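Local coordinates for HTH marR-type domain-containing protein (Streptococcus agalactiae serotype III, PDB 7DVR) that senses heme, which it binds through its iron, and probably acts as a DNA-binding transcription regulator of the MarR family, at residues R21-E25 against Y26-H30; L59-S62 against K63-S67; I81-K85 against T86-V90. All blocks are in the same frame, centred on the assembly; numbering follows the deposited sequence.

Contact 1 (R21-E25 against Y26-H30); sequences RYAKE and YDVEH
Y22 meets Y26 one turn further on, the two phenol side chains lying side by side and pointing the same way. They touch along their flanks, with Y22 CE1 3.4 Å from Y26 CE1, and their planes stand oblique, 42° apart. The backbone binds the same pair: Y26 N donates to Y22 O at 3.2 Å. Y22 O also sits at the edge of the Y26 ring, near its plane and next to CD1. The Y22 hydroxyl is tied to T116 of helix 97-117, and its ring meets Y18 and F109.

A23 supplies a carbonyl that takes an almost straight bond from V28 N at 2.9 Å, N-H...O 177°, plus a weak one from Y26 N. D27, with positive phi, is the residue that leaves the helix. V28 N to A23 O and the weak D27 N to K24 O, both reaching back into the last turn, together make the Schellman motif that closes helix 4-25. The motif also brings A23 CB to 4.3 Å from V28 CG2, a loose apolar pair in a buried spot, where V28 also touches Q105.

K24 folds its chain at chi2 and chi4 and passes across E29, CE lying 3.4 Å from E29 CD. The contact is mainly aliphatic chain on carboxylate: NZ remains 4.2 Å from E29 OE2, longer than a salt bridge, and bonds instead to D20 O. The opposite charges may still attract.

E25 lays its CB 3.7 Å from Y26 CD1, and its carboxylate plane is nearly parallel to that of the ring. Y26 swings its CG beside the backbone N (chi1 -69°), a rotation that holds the phenol back along the last helical turn, where K112 also touches it.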
ATOM      1  N   ARG A  21      11.660 -10.514  -7.783  1.00 42.33           N
ATOM      2  CA  ARG A  21      12.938 -10.625  -8.529  1.00 46.59           C
ATOM      3  C   ARG A  21      14.064 -11.182  -7.657  1.00 43.45           C
ATOM      4  O   ARG A  21      14.688 -12.126  -8.116  1.00 43.16           O
ATOM      5  CB  ARG A  21      13.294  -9.287  -9.160  1.00 51.82           C
ATOM      6  CG  ARG A  21      12.285  -8.884 -10.226  1.00 59.63           C
ATOM      7  CD  ARG A  21      12.686  -7.662 -11.028  1.00 66.99           C
ATOM      8  NE  ARG A  21      13.703  -8.047 -11.998  1.00 75.93           N
ATOM      9  CZ  ARG A  21      13.504  -8.233 -13.304  1.00 79.08           C
ATOM     10  NH1 ARG A  21      14.517  -8.603 -14.069  1.00 82.25           N
ATOM     11  NH2 ARG A  21      12.310  -8.044 -13.844  1.00 81.24           N
ATOM     12  N   TYR A  22      14.278 -10.641  -6.454  1.00 41.87           N
ATOM     13  CA  TYR A  22      15.279 -11.098  -5.454  1.00 43.82           C
ATOM     14  C   TYR A  22      15.028 -12.581  -5.127  1.00 42.98           C
ATOM     15  O   TYR A  22      15.952 -13.365  -5.143  1.00 43.03           O
ATOM     16  CB  TYR A  22      15.167 -10.221  -4.188  1.00 45.55           C
ATOM     17  CG  TYR A  22      16.424  -9.833  -3.444  1.00 48.38           C
ATOM     18  CD1 TYR A  22      17.435 -10.736  -3.169  1.00 51.23           C
ATOM     19  CD2 TYR A  22      16.585  -8.542  -2.978  1.00 49.91           C
ATOM     20  CE1 TYR A  22      18.587 -10.354  -2.490  1.00 54.01           C
ATOM     21  CE2 TYR A  22      17.743  -8.134  -2.331  1.00 53.07           C
ATOM     22  CZ  TYR A  22      18.756  -9.042  -2.097  1.00 54.30           C
ATOM     23  OH  TYR A  22      19.877  -8.646  -1.435  1.00 56.00           O
ATOM     24  N   ALA A  23      13.781 -12.971  -4.807  1.00 41.92           N
ATOM     25  CA  ALA A  23      13.462 -14.381  -4.465  1.00 41.07           C
ATOM     26  C   ALA A  23      13.875 -15.347  -5.600  1.00 41.78           C
ATOM     27  O   ALA A  23      14.460 -16.454  -5.275  1.00 39.46           O
ATOM     28  CB  ALA A  23      11.970 -14.542  -4.107  1.00 41.33           C
ATOM     29  N   LYS A  24      13.617 -14.986  -6.859  1.00 44.70           N
ATOM     30  CA  LYS A  24      13.915 -15.850  -8.046  1.00 48.77           C
ATOM     31  C   LYS A  24      15.421 -16.025  -8.133  1.00 47.53           C
ATOM     32  O   LYS A  24      15.894 -17.136  -8.465  1.00 45.09           O
ATOM     33  CB  LYS A  24      13.568 -15.258  -9.420  1.00 55.29           C
ATOM     34  CG  LYS A  24      12.113 -14.960  -9.738  1.00 60.63           C
ATOM     35  CD  LYS A  24      11.133 -15.982  -9.256  1.00 63.57           C
ATOM     36  CE  LYS A  24       9.726 -15.421  -9.171  1.00 68.78           C
ATOM     37  NZ  LYS A  24       9.479 -14.701  -7.889  1.00 69.75           N
ATOM     38  N   GLU A  25      16.153 -14.967  -7.809  1.00 48.91           N
ATOM     39  CA  GLU A  25      17.641 -15.005  -7.895  1.00 50.58           C
ATOM     40  C   GLU A  25      18.262 -15.942  -6.871  1.00 50.11           C
ATOM     41  O   GLU A  25      19.337 -16.563  -7.147  1.00 47.55           O
ATOM     42  CB  GLU A  25      18.212 -13.612  -7.722  1.00 53.18           C
ATOM     43  CG  GLU A  25      18.406 -13.012  -9.078  1.00 57.11           C
ATOM     44  CD  GLU A  25      19.381 -11.868  -9.045  1.00 58.68           C
ATOM     45  OE1 GLU A  25      20.320 -11.877  -8.168  1.00 60.05           O
ATOM     46  OE2 GLU A  25      19.130 -10.944  -9.837  1.00 61.88           O
ATOM     47  N   TYR A  26      17.620 -16.054  -5.719  1.00 43.93           N
ATOM     48  CA  TYR A  26      18.108 -16.955  -4.665  1.00 45.83           C
ATOM     49  C   TYR A  26      17.367 -18.312  -4.767  1.00 41.46           C
ATOM     50  O   TYR A  26      17.635 -19.190  -3.973  1.00 44.45           O
ATOM     51  CB  TYR A  26      18.136 -16.133  -3.359  1.00 48.12           C
ATOM     52  CG  TYR A  26      19.223 -15.044  -3.366  1.00 50.32           C
ATOM     53  CD1 TYR A  26      19.097 -13.891  -4.141  1.00 52.62           C
ATOM     54  CD2 TYR A  26      20.420 -15.162  -2.647  1.00 52.00           C
ATOM     55  CE1 TYR A  26      20.101 -12.910  -4.196  1.00 53.56           C
ATOM     56  CE2 TYR A  26      21.422 -14.179  -2.666  1.00 53.27           C
ATOM     57  CZ  TYR A  26      21.279 -13.054  -3.470  1.00 54.52           C
ATOM     58  OH  TYR A  26      22.243 -12.061  -3.564  1.00 53.79           O
ATOM     59  N   ASP A  27      16.529 -18.531  -5.776  1.00 41.83           N
ATOM     60  CA  ASP A  27      15.830 -19.815  -6.003  1.00 43.52           C
ATOM     61  C   ASP A  27      15.008 -20.133  -4.741  1.00 43.03           C
ATOM     62  O   ASP A  27      15.023 -21.289  -4.290  1.00 43.67           O
ATOM     63  CB  ASP A  27      16.819 -20.954  -6.266  1.00 46.85           C
ATOM     64  CG  ASP A  27      16.250 -22.134  -7.017  1.00 49.07           C
ATOM     65  OD1 ASP A  27      15.201 -21.997  -7.648  1.00 51.31           O
ATOM     66  OD2 ASP A  27      16.915 -23.177  -7.014  1.00 56.70           O
ATOM     67  N   VAL A  28      14.317 -19.138  -4.217  1.00 42.99           N
ATOM     68  CA  VAL A  28      13.433 -19.397  -3.029  1.00 41.96           C
ATOM     69  C   VAL A  28      12.092 -18.814  -3.351  1.00 44.28           C
ATOM     70  O   VAL A  28      11.365 -18.291  -2.447  1.00 43.77           O
ATOM     71  CB  VAL A  28      14.045 -18.815  -1.767  1.00 41.36           C
ATOM     72  CG1 VAL A  28      15.215 -19.645  -1.331  1.00 42.81           C
ATOM     73  CG2 VAL A  28      14.372 -17.351  -1.927  1.00 39.61           C
ATOM     74  N   GLU A  29      11.750 -18.925  -4.622  1.00 46.52           N
ATOM     75  CA  GLU A  29      10.400 -18.578  -5.063  1.00 51.57           C
ATOM     76  C   GLU A  29       9.404 -19.379  -4.196  1.00 53.58           C
ATOM     77  O   GLU A  29       9.759 -20.418  -3.655  1.00 52.57           O
ATOM     78  CB  GLU A  29      10.241 -18.909  -6.542  1.00 57.41           C
ATOM     79  CG  GLU A  29       9.045 -18.245  -7.185  1.00 60.71           C
ATOM     80  CD  GLU A  29       8.787 -18.627  -8.641  1.00 63.75           C
ATOM     81  OE1 GLU A  29       9.668 -19.248  -9.291  1.00 64.15           O
ATOM     82  OE2 GLU A  29       7.689 -18.287  -9.123  1.00 69.59           O
ATOM     83  N   HIS A  30       8.197 -18.856  -4.090  1.00 56.62           N
ATOM     84  CA  HIS A  30       7.042 -19.433  -3.350  1.00 60.11           C
ATOM     85  C   HIS A  30       7.343 -19.537  -1.861  1.00 59.91           C
ATOM     86  O   HIS A  30       6.480 -20.034  -1.149  1.00 62.68           O
ATOM     87  CB  HIS A  30       6.624 -20.825  -3.850  1.00 63.72           C
ATOM     88  CG  HIS A  30       6.625 -20.959  -5.331  1.00 67.26           C
ATOM     89  ND1 HIS A  30       7.459 -21.849  -5.971  1.00 69.65           N
ATOM     90  CD2 HIS A  30       5.899 -20.345  -6.293  1.00 69.73           C
ATOM     91  CE1 HIS A  30       7.261 -21.777  -7.273  1.00 71.85           C
ATOM     92  NE2 HIS A  30       6.302 -20.867  -7.496  1.00 72.45           N
TER

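Contact 2 (L59-S62 against K63-S67); sequences LHIS and KSVAS
I61 pushes its CD1 methyl against the first turn of the following helix, and this is the tight end of the contact. CD1 lies 3.4 Å from A66 CA, closer than carbons usually pack, and 3.7 Å from A66 CB; V65 CG1 flanks the same methyl at 4.0 Å. The branch reaches there because CG1 stands between the backbone N and the carbonyl carbon (chi1 55°), which aims the chain at the helix, while an extended chi2 carries CD1 the rest of the way. A66 is buried, and also touches I52 and E56 of helix 52-59.

The backbone of S62 fastens the same turn. Its carbonyl oxygen accepts A66 N at 3.0 Å in a nearly straight bond, and V65 N adds a weak bond to the same atom. S62 stands at the N-cap position, right before helix 63-75. The loop before it leaves helix 52-59 by a Schellman motif, H60 taking a positive phi. As expected for the MarR family, the loop between helices 52-59 and 63-75 is probably the turn of the helix-turn-helix, and 63-75 probably the recognition helix, consistent with a DNA-facing role here.

Away from this seat the packing gives way to a polar, exposed side. S62 OG shares a hydrogen bond with S64 OG at 3.0 Å, and either hydroxyl may be the donor. The hydroxyl of S62 also lies 3.2 Å from V65 CG2, a methyl placed beside its own backbone N. K63 contributes little more than CB, 3.7 Å from S62 C; its chain then leaves the loop, bent at three torsions, and touches E56 of the preceding helix.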
ATOM      1  N   LEU A  59      -0.430 -21.000  11.736  1.00 61.85           N
ATOM      2  CA  LEU A  59      -0.661 -19.858  10.802  1.00 62.77           C
ATOM      3  C   LEU A  59      -2.027 -19.185  11.007  1.00 64.65           C
ATOM      4  O   LEU A  59      -2.381 -18.313  10.203  1.00 66.35           O
ATOM      5  CB  LEU A  59      -0.572 -20.409   9.392  1.00 63.26           C
ATOM      6  CG  LEU A  59       0.791 -20.952   8.997  1.00 62.98           C
ATOM      7  CD1 LEU A  59       0.674 -21.579   7.627  1.00 63.19           C
ATOM      8  CD2 LEU A  59       1.863 -19.856   8.988  1.00 64.57           C
ATOM      9  N   HIS A  60      -2.809 -19.616  11.986  1.00 64.26           N
ATOM     10  CA  HIS A  60      -4.157 -19.053  12.256  1.00 68.73           C
ATOM     11  C   HIS A  60      -5.005 -19.049  10.981  1.00 65.92           C
ATOM     12  O   HIS A  60      -5.598 -18.020  10.642  1.00 66.15           O
ATOM     13  CB  HIS A  60      -4.051 -17.633  12.828  1.00 75.63           C
ATOM     14  CG  HIS A  60      -3.074 -17.489  13.942  1.00 79.45           C
ATOM     15  ND1 HIS A  60      -1.811 -16.960  13.747  1.00 83.88           N
ATOM     16  CD2 HIS A  60      -3.162 -17.790  15.256  1.00 83.53           C
ATOM     17  CE1 HIS A  60      -1.160 -16.937  14.894  1.00 83.71           C
ATOM     18  NE2 HIS A  60      -1.972 -17.443  15.843  1.00 84.29           N
ATOM     19  N   ILE A  61      -5.117 -20.188  10.327  1.00 63.69           N
ATOM     20  CA  ILE A  61      -5.943 -20.328   9.103  1.00 62.24           C
ATOM     21  C   ILE A  61      -6.911 -21.485   9.280  1.00 60.93           C
ATOM     22  O   ILE A  61      -6.740 -22.314  10.185  1.00 66.09           O
ATOM     23  CB  ILE A  61      -5.034 -20.523   7.870  1.00 61.19           C
ATOM     24  CG1 ILE A  61      -4.084 -21.714   8.049  1.00 61.05           C
ATOM     25  CG2 ILE A  61      -4.287 -19.234   7.530  1.00 61.89           C
ATOM     26  CD1 ILE A  61      -3.411 -22.191   6.760  1.00 62.13           C
ATOM     27  N   SER A  62      -7.888 -21.552   8.397  1.00 60.84           N
ATOM     28  CA  SER A  62      -8.953 -22.580   8.421  1.00 59.78           C
ATOM     29  C   SER A  62      -8.397 -23.847   7.803  1.00 56.84           C
ATOM     30  O   SER A  62      -7.391 -23.809   7.077  1.00 56.85           O
ATOM     31  CB  SER A  62     -10.155 -22.169   7.635  1.00 60.75           C
ATOM     32  OG  SER A  62      -9.764 -22.109   6.245  1.00 59.99           O
ATOM     33  N   LYS A  63      -9.126 -24.914   8.021  1.00 57.02           N
ATOM     34  CA  LYS A  63      -8.734 -26.261   7.573  1.00 58.84           C
ATOM     35  C   LYS A  63      -8.530 -26.264   6.050  1.00 53.79           C
ATOM     36  O   LYS A  63      -7.485 -26.714   5.597  1.00 53.14           O
ATOM     37  CB  LYS A  63      -9.801 -27.228   8.074  1.00 60.94           C
ATOM     38  CG  LYS A  63      -9.520 -28.706   7.887  1.00 64.54           C
ATOM     39  CD  LYS A  63      -9.783 -29.513   9.171  1.00 68.54           C
ATOM     40  CE  LYS A  63     -10.467 -30.840   8.925  1.00 72.47           C
ATOM     41  NZ  LYS A  63      -9.666 -31.724   8.041  1.00 71.02           N
ATOM     42  N   SER A  64      -9.504 -25.755   5.316  1.00 55.26           N
ATOM     43  CA  SER A  64      -9.570 -25.730   3.834  1.00 57.13           C
ATOM     44  C   SER A  64      -8.346 -25.012   3.244  1.00 54.37           C
ATOM     45  O   SER A  64      -7.829 -25.426   2.213  1.00 57.74           O
ATOM     46  CB  SER A  64     -10.774 -24.984   3.423  1.00 62.03           C
ATOM     47  OG  SER A  64     -10.630 -23.643   3.871  1.00 65.17           O
ATOM     48  N   VAL A  65      -7.935 -23.915   3.859  1.00 53.02           N
ATOM     49  CA  VAL A  65      -6.802 -23.076   3.379  1.00 53.30           C
ATOM     50  C   VAL A  65      -5.536 -23.893   3.658  1.00 50.79           C
ATOM     51  O   VAL A  65      -4.730 -24.117   2.700  1.00 49.51           O
ATOM     52  CB  VAL A  65      -6.820 -21.690   4.065  1.00 53.72           C
ATOM     53  CG1 VAL A  65      -5.635 -20.812   3.681  1.00 54.88           C
ATOM     54  CG2 VAL A  65      -8.135 -20.952   3.780  1.00 56.47           C
ATOM     55  N   ALA A  66      -5.393 -24.375   4.913  1.00 50.77           N
ATOM     56  CA  ALA A  66      -4.235 -25.179   5.382  1.00 48.95           C
ATOM     57  C   ALA A  66      -4.011 -26.317   4.413  1.00 49.95           C
ATOM     58  O   ALA A  66      -2.862 -26.662   4.099  1.00 49.97           O
ATOM     59  CB  ALA A  66      -4.451 -25.760   6.754  1.00 49.00           C
ATOM     60  N   SER A  67      -5.109 -26.926   4.026  1.00 51.51           N
ATOM     61  CA  SER A  67      -5.103 -28.095   3.147  1.00 54.83           C
ATOM     62  C   SER A  67      -4.622 -27.677   1.747  1.00 55.00           C
ATOM     63  O   SER A  67      -3.917 -28.468   1.035  1.00 51.82           O
ATOM     64  CB  SER A  67      -6.457 -28.681   3.126  1.00 60.03           C
ATOM     65  OG  SER A  67      -6.493 -29.644   2.087  1.00 66.75           O
TER

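Contact 3 (I81-K85 against T86-V90); sequences IVPSK and TDKRV
S84 holds the two halves of the turn together through two hydrogen bonds. Its backbone N donates to V90 O at 2.8 Å, nearly straight (169°). Its hydroxyl, set anti to the backbone N (chi1 175°), pairs with T86 OG1 at 3.0 Å, either partner being a possible donor, and so spans the bend at K85.

Two CA-H...O contacts accompany these bonds: P83 CA approaches V90 O at 3.4 Å, and K88 CA comes near S84 O. The S84 carbonyl O also has K88 CG 3.2 Å away.

Carbon-to-carbon van der Waals contacts are sparse. P83 CB lies 4.1 Å from K88 CG, and S84 CB lies 3.9 Å from V90 CB.

Within the second half, K88 centres an inverse gamma turn closed by R89 N to D87 O, and a long salt bridge joins R89 NE to D87 OD2, at the edge of the guanidinium.

The bend is the tip of the beta hairpin that forms the wing in winged helix-turn-helix proteins of the MarR family, linking strand 79-83 to its antiparallel neighbour 91-95, on which P83 and S84 touch K91 and Y92.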
ATOM      1  N   ILE A  81       3.631 -35.715   2.585  1.00 40.17           N
ATOM      2  CA  ILE A  81       2.412 -35.729   3.447  1.00 43.16           C
ATOM      3  C   ILE A  81       2.190 -37.200   3.753  1.00 43.62           C
ATOM      4  O   ILE A  81       1.821 -37.918   2.802  1.00 42.67           O
ATOM      5  CB  ILE A  81       1.136 -35.187   2.762  1.00 46.97           C
ATOM      6  CG1 ILE A  81       1.175 -33.699   2.387  1.00 50.52           C
ATOM      7  CG2 ILE A  81      -0.088 -35.512   3.627  1.00 45.64           C
ATOM      8  CD1 ILE A  81       0.007 -33.258   1.516  1.00 53.66           C
ATOM      9  N   VAL A  82       2.308 -37.651   4.990  1.00 45.64           N
ATOM     10  CA  VAL A  82       2.181 -39.114   5.228  1.00 44.35           C
ATOM     11  C   VAL A  82       1.223 -39.304   6.393  1.00 46.18           C
ATOM     12  O   VAL A  82       1.417 -38.757   7.477  1.00 42.66           O
ATOM     13  CB  VAL A  82       3.547 -39.743   5.540  1.00 46.42           C
ATOM     14  CG1 VAL A  82       3.395 -41.191   5.966  1.00 48.99           C
ATOM     15  CG2 VAL A  82       4.562 -39.552   4.414  1.00 46.33           C
ATOM     16  N   PRO A  83       0.109 -40.008   6.210  1.00 44.31           N
ATOM     17  CA  PRO A  83      -0.798 -40.219   7.364  1.00 48.08           C
ATOM     18  C   PRO A  83      -0.132 -40.886   8.584  1.00 49.83           C
ATOM     19  O   PRO A  83       0.785 -41.710   8.398  1.00 55.08           O
ATOM     20  CB  PRO A  83      -1.860 -41.119   6.762  1.00 46.65           C
ATOM     21  CG  PRO A  83      -1.795 -40.931   5.268  1.00 49.56           C
ATOM     22  CD  PRO A  83      -0.327 -40.729   4.996  1.00 44.68           C
ATOM     23  N   SER A  84      -0.616 -40.591   9.797  1.00 55.19           N
ATOM     24  CA  SER A  84      -0.130 -41.211  11.055  1.00 54.37           C
ATOM     25  C   SER A  84      -0.306 -42.721  10.918  1.00 56.11           C
ATOM     26  O   SER A  84      -1.364 -43.141  10.433  1.00 61.63           O
ATOM     27  CB  SER A  84      -0.834 -40.649  12.253  1.00 55.76           C
ATOM     28  OG  SER A  84      -0.451 -41.332  13.435  1.00 54.42           O
ATOM     29  N   LYS A  85       0.704 -43.499  11.294  1.00 57.99           N
ATOM     30  CA  LYS A  85       0.688 -44.979  11.187  1.00 62.39           C
ATOM     31  C   LYS A  85      -0.374 -45.546  12.139  1.00 64.02           C
ATOM     32  O   LYS A  85      -1.038 -46.529  11.799  1.00 64.62           O
ATOM     33  CB  LYS A  85       2.041 -45.542  11.611  1.00 68.97           C
ATOM     34  CG  LYS A  85       2.101 -47.061  11.707  1.00 76.42           C
ATOM     35  CD  LYS A  85       2.516 -47.742  10.419  1.00 78.28           C
ATOM     36  CE  LYS A  85       1.999 -49.157  10.311  1.00 83.15           C
ATOM     37  NZ  LYS A  85       1.705 -49.504   8.903  1.00 83.72           N
ATOM     38  N   THR A  86      -0.462 -44.954  13.314  1.00 64.47           N
ATOM     39  CA  THR A  86      -1.347 -45.403  14.406  1.00 66.39           C
ATOM     40  C   THR A  86      -2.779 -45.048  14.021  1.00 67.34           C
ATOM     41  O   THR A  86      -3.658 -45.876  14.232  1.00 62.76           O
ATOM     42  CB  THR A  86      -0.944 -44.704  15.699  1.00 67.19           C
ATOM     43  OG1 THR A  86      -1.305 -43.345  15.472  1.00 69.42           O
ATOM     44  CG2 THR A  86       0.523 -44.827  16.024  1.00 66.55           C
ATOM     45  N   ASP A  87      -2.984 -43.844  13.488  1.00 65.21           N
ATOM     46  CA  ASP A  87      -4.324 -43.318  13.134  1.00 64.06           C
ATOM     47  C   ASP A  87      -4.297 -42.623  11.768  1.00 63.82           C
ATOM     48  O   ASP A  87      -3.991 -41.438  11.747  1.00 62.37           O
ATOM     49  CB  ASP A  87      -4.756 -42.283  14.154  1.00 64.14           C
ATOM     50  CG  ASP A  87      -6.140 -41.750  13.850  1.00 69.07           C
ATOM     51  OD1 ASP A  87      -6.770 -42.277  12.921  1.00 66.38           O
ATOM     52  OD2 ASP A  87      -6.607 -40.861  14.570  1.00 74.56           O
ATOM     53  N   LYS A  88      -4.784 -43.248  10.703  1.00 64.09           N
ATOM     54  CA  LYS A  88      -4.725 -42.652   9.340  1.00 72.16           C
ATOM     55  C   LYS A  88      -5.872 -41.655   9.106  1.00 76.57           C
ATOM     56  O   LYS A  88      -6.705 -41.925   8.224  1.00 80.03           O
ATOM     57  CB  LYS A  88      -4.689 -43.786   8.323  1.00 76.78           C
ATOM     58  CG  LYS A  88      -3.370 -44.559   8.306  1.00 80.66           C
ATOM     59  CD  LYS A  88      -3.262 -45.647   7.232  1.00 82.62           C
ATOM     60  CE  LYS A  88      -3.764 -45.242   5.858  1.00 82.86           C
ATOM     61  NZ  LYS A  88      -2.663 -45.125   4.873  1.00 85.98           N
ATOM     62  N   ARG A  89      -5.896 -40.569   9.885  1.00 77.61           N
ATOM     63  CA  ARG A  89      -6.866 -39.439   9.886  1.00 68.36           C
ATOM     64  C   ARG A  89      -6.052 -38.186  10.190  1.00 64.76           C
ATOM     65  O   ARG A  89      -6.450 -37.090   9.761  1.00 63.80           O
ATOM     66  CB  ARG A  89      -7.943 -39.639  10.965  1.00 71.57           C
ATOM     67  CG  ARG A  89      -8.672 -38.364  11.391  1.00 70.93           C
ATOM     68  CD  ARG A  89      -9.966 -38.594  12.189  1.00 75.22           C
ATOM     69  NE  ARG A  89      -9.734 -38.826  13.607  1.00 73.78           N
ATOM     70  CZ  ARG A  89     -10.616 -38.581  14.583  1.00 76.06           C
ATOM     71  NH1 ARG A  89     -11.819 -38.082  14.333  1.00 77.12           N
ATOM     72  NH2 ARG A  89     -10.290 -38.839  15.836  1.00 76.75           N
ATOM     73  N   VAL A  90      -4.949 -38.382  10.918  1.00 56.76           N
ATOM     74  CA  VAL A  90      -3.944 -37.347  11.211  1.00 54.38           C
ATOM     75  C   VAL A  90      -2.948 -37.404  10.034  1.00 46.79           C
ATOM     76  O   VAL A  90      -2.516 -38.532   9.698  1.00 45.14           O
ATOM     77  CB  VAL A  90      -3.270 -37.573  12.570  1.00 50.06           C
ATOM     78  CG1 VAL A  90      -2.175 -36.578  12.859  1.00 53.22           C
ATOM     79  CG2 VAL A  90      -4.281 -37.537  13.716  1.00 56.19           C
TER

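How the contacts relate
Along the chain the three contacts come in series within the HTH marR-type range: contact 1 ends helix 4-25, contact 2 starts helix 63-75, and contact 3 caps the hairpin of strands 79-83 and 91-95. Contacts 2 and 3 are the closest pair, with centres 18 Å and nearest atoms about 6 Å apart, on the same side of the chain's centre; they belong to the helix-turn-helix and wing that probably face DNA. Contact 1 lies across the chain's centre from contact 2, their centres 25 Å apart, and 33 Å from contact 3. It packs on helix 97-117, which carries the heme ligand H114; with the A23 side chain about 8 Å from a bound heme, it lies near the heme site.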